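Local coordinates for protein SalCYP truncation (Salinispora tropica, PDB 7ABB) that belongs to the cytochrome P450 family and binds heme c in a pocket of its mostly helical fold, at residues I333-G338 with A346-Q351. Numbering follows the deposited sequence.
With HEC (heme c), chain B.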
loop_
_atom_site.group_PDB
_atom_site.type_symbol
_atom_site.label_atom_id
_atom_site.label_comp_id
_atom_site.label_asym_id
_atom_site.label_seq_id
_atom_site.Cartn_x
_atom_site.Cartn_y
_atom_site.Cartn_z
ATOM N N ILE A 333 6.621 6.826 7.796
ATOM C CA ILE A 333 7.010 5.537 7.217
ATOM C C ILE A 333 5.784 4.806 6.669
ATOM O O ILE A 333 5.567 3.621 6.941
ATOM C CB ILE A 333 7.775 4.664 8.231
ATOM C CG1 ILE A 333 7.013 4.505 9.560
ATOM C CG2 ILE A 333 9.128 5.271 8.507
ATOM C CD1 ILE A 333 7.507 3.349 10.392
ATOM N N ALA A 334 4.970 5.506 5.875
ATOM C CA ALA A 334 3.819 4.885 5.245
ATOM C C ALA A 334 4.208 3.702 4.396
ATOM O O ALA A 334 3.368 2.830 4.134
ATOM C CB ALA A 334 3.093 5.898 4.375
ATOM N N PHE A 335 5.453 3.677 3.917
ATOM C CA PHE A 335 5.945 2.607 3.055
ATOM C C PHE A 335 6.907 1.682 3.789
ATOM O O PHE A 335 7.664 0.940 3.152
ATOM C CB PHE A 335 6.633 3.201 1.828
ATOM C CG PHE A 335 5.688 3.905 0.886
ATOM C CD1 PHE A 335 4.755 3.197 0.149
ATOM C CD2 PHE A 335 5.749 5.279 0.753
ATOM C CE1 PHE A 335 3.895 3.852 -0.723
ATOM C CE2 PHE A 335 4.900 5.944 -0.120
ATOM C CZ PHE A 335 3.970 5.228 -0.849
ATOM N N GLY A 336 6.916 1.715 5.114
ATOM C CA GLY A 336 7.884 0.976 5.872
ATOM C C GLY A 336 9.255 1.625 5.841
ATOM O O GLY A 336 9.445 2.752 5.390
ATOM N N THR A 337 10.230 0.872 6.319
ATOM C CA THR A 337 11.621 1.305 6.301
ATOM C C THR A 337 12.470 0.044 6.453
ATOM O O THR A 337 11.938 -1.052 6.620
ATOM C CB THR A 337 11.872 2.388 7.362
ATOM O OG1 THR A 337 13.198 2.899 7.217
ATOM C CG2 THR A 337 11.673 1.872 8.774
ATOM N N GLY A 338 13.788 0.193 6.378
ATOM C CA GLY A 338 14.638 -0.979 6.375
ATOM C C GLY A 338 14.608 -1.684 5.029
ATOM O O GLY A 338 14.162 -1.135 4.033
ATOM N N ALA A 346 7.556 4.766 -5.185
ATOM C CA ALA A 346 7.563 5.826 -6.190
ATOM C C ALA A 346 6.360 5.698 -7.109
ATOM O O ALA A 346 5.754 6.707 -7.508
ATOM C CB ALA A 346 8.848 5.803 -7.011
ATOM N N TYR A 347 5.984 4.463 -7.448
ATOM C CA TYR A 347 4.883 4.266 -8.395
ATOM C C TYR A 347 3.557 4.611 -7.737
ATOM O O TYR A 347 2.684 5.210 -8.376
ATOM C CB TYR A 347 4.873 2.821 -8.918
ATOM C CG TYR A 347 4.153 2.648 -10.240
ATOM C CD1 TYR A 347 4.515 3.410 -11.328
ATOM C CD2 TYR A 347 3.165 1.698 -10.398
ATOM C CE1 TYR A 347 3.885 3.260 -12.548
ATOM C CE2 TYR A 347 2.524 1.531 -11.625
ATOM C CZ TYR A 347 2.891 2.323 -12.690
ATOM O OH TYR A 347 2.283 2.189 -13.928
ATOM N N ALA A 348 3.382 4.207 -6.481
ATOM C CA ALA A 348 2.176 4.567 -5.736
ATOM C C ALA A 348 2.042 6.078 -5.623
ATOM O O ALA A 348 0.963 6.636 -5.865
ATOM C CB ALA A 348 2.211 3.916 -4.349
ATOM N N ARG A 349 3.121 6.765 -5.246
ATOM C CA ARG A 349 3.106 8.223 -5.173
ATOM C C ARG A 349 2.673 8.846 -6.503
ATOM O O ARG A 349 1.863 9.783 -6.534
ATOM C CB ARG A 349 4.483 8.734 -4.779
ATOM C CG ARG A 349 4.816 8.570 -3.311
ATOM C CD ARG A 349 6.247 8.951 -3.051
ATOM N NE ARG A 349 6.431 9.146 -1.622
ATOM C CZ ARG A 349 7.246 8.445 -0.851
ATOM N NH1 ARG A 349 8.037 7.491 -1.336
ATOM N NH2 ARG A 349 7.290 8.721 0.461
ATOM N N ALA A 350 3.259 8.377 -7.604
ATOM C CA ALA A 350 2.911 8.936 -8.915
ATOM C C ALA A 350 1.440 8.710 -9.220
ATOM O O ALA A 350 0.760 9.602 -9.747
ATOM C CB ALA A 350 3.794 8.327 -10.009
ATOM N N GLN A 351 0.919 7.530 -8.893
ATOM C CA GLN A 351 -0.489 7.258 -9.186
ATOM C C GLN A 351 -1.421 8.142 -8.366
ATOM O O GLN A 351 -2.449 8.613 -8.892
ATOM C CB GLN A 351 -0.814 5.799 -8.915
ATOM C CG GLN A 351 -0.173 4.835 -9.876
ATOM C CD GLN A 351 -0.525 3.432 -9.541
ATOM O OE1 GLN A 351 -1.628 2.996 -9.819
ATOM N NE2 GLN A 351 0.412 2.704 -8.920
HETATM FE FE HEC B . 4.126 -1.784 -1.089
HETATM C CHA HEC B . 6.250 -3.775 0.748
HETATM C CHB HEC B . 3.160 -0.249 1.817
HETATM C CHC HEC B . 2.033 0.237 -2.903
HETATM C CHD HEC B . 4.815 -3.558 -3.912
HETATM N NA HEC B . 4.594 -1.988 0.862
HETATM C C1A HEC B . 5.538 -2.839 1.438
HETATM C C2A HEC B . 5.653 -2.618 2.865
HETATM C C3A HEC B . 4.790 -1.622 3.137
HETATM C C4A HEC B . 4.129 -1.227 1.917
HETATM C CMA HEC B . 4.480 -0.989 4.505
HETATM C CAA HEC B . 6.619 -3.353 3.860
HETATM C CBA HEC B . 6.039 -4.630 4.456
HETATM C CGA HEC B . 7.027 -5.230 5.442
HETATM O O1A HEC B . 6.705 -6.350 5.901
HETATM O O2A HEC B . 8.069 -4.582 5.723
HETATM N NB HEC B . 2.807 -0.339 -0.631
HETATM C C1B HEC B . 2.583 0.190 0.626
HETATM C C2B HEC B . 1.669 1.282 0.477
HETATM C C3B HEC B . 1.382 1.429 -0.829
HETATM C C4B HEC B . 2.065 0.407 -1.542
HETATM C CMB HEC B . 1.209 2.106 1.697
HETATM C CAB HEC B . 0.484 2.370 -1.591
HETATM C CBB HEC B . 0.023 3.590 -0.862
HETATM N NC HEC B . 3.522 -1.713 -3.033
HETATM C C1C HEC B . 2.723 -0.737 -3.582
HETATM C C2C HEC B . 2.687 -0.909 -5.010
HETATM C C3C HEC B . 3.469 -1.967 -5.324
HETATM C C4C HEC B . 3.978 -2.485 -4.075
HETATM C CMC HEC B . 1.907 0.006 -5.954
HETATM C CAC HEC B . 3.779 -2.631 -6.676
HETATM C CBC HEC B . 3.567 -1.844 -7.969
HETATM N ND HEC B . 5.279 -3.366 -1.480
HETATM C C1D HEC B . 5.411 -3.930 -2.749
HETATM C C2D HEC B . 6.340 -5.011 -2.655
HETATM C C3D HEC B . 6.793 -5.107 -1.241
HETATM C C4D HEC B . 6.098 -4.025 -0.578
HETATM C CMD HEC B . 6.765 -5.916 -3.819
HETATM C CAD HEC B . 7.783 -6.110 -0.624
HETATM C CBD HEC B . 9.156 -5.486 -0.671
HETATM C CGD HEC B . 10.161 -6.388 0.019
HETATM O O1D HEC B . 11.380 -6.182 -0.168
HETATM O O2D HEC B . 9.714 -7.298 0.745
#
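The ring of F335 lies between the guanidinium of R349 and the heme. CE2 of F335 stands 3.5 Å from CZ of R349, over the centre of one guanidinium face. The ring and guanidinium planes are 58° apart, so the two groups are not stacked flat. On the heme side, CE1 of F335 comes within 3.5 Å of C3B of the heme, which meets the ring at its edge. CE1 of F335 also touches CB of A348 at 4.0 Å, an apolar contact. That methyl packs in turn on the heme, with CB of A348 3.6 Å from CAB. No hydrogen bond joins the two segments.

R349 reaches F335 through a chain extended from CG to NE. A salt bridge from its NE to E273 helps to fix the guanidinium. F335 follows A334 in a type I turn from I333 to G336, closed by G336 N to I333 O at 3.0 Å. A334 and G336 also line the heme pocket.

The segment 333-338 belongs to the heme-binding loop of the P450 fold, and the backbone of F335 hydrogen-bonds with that of C342. I333 and T337 pack on helix 49-56. Away from F335, helix 345-362 sets Y347 and Q351 against helix 130-147.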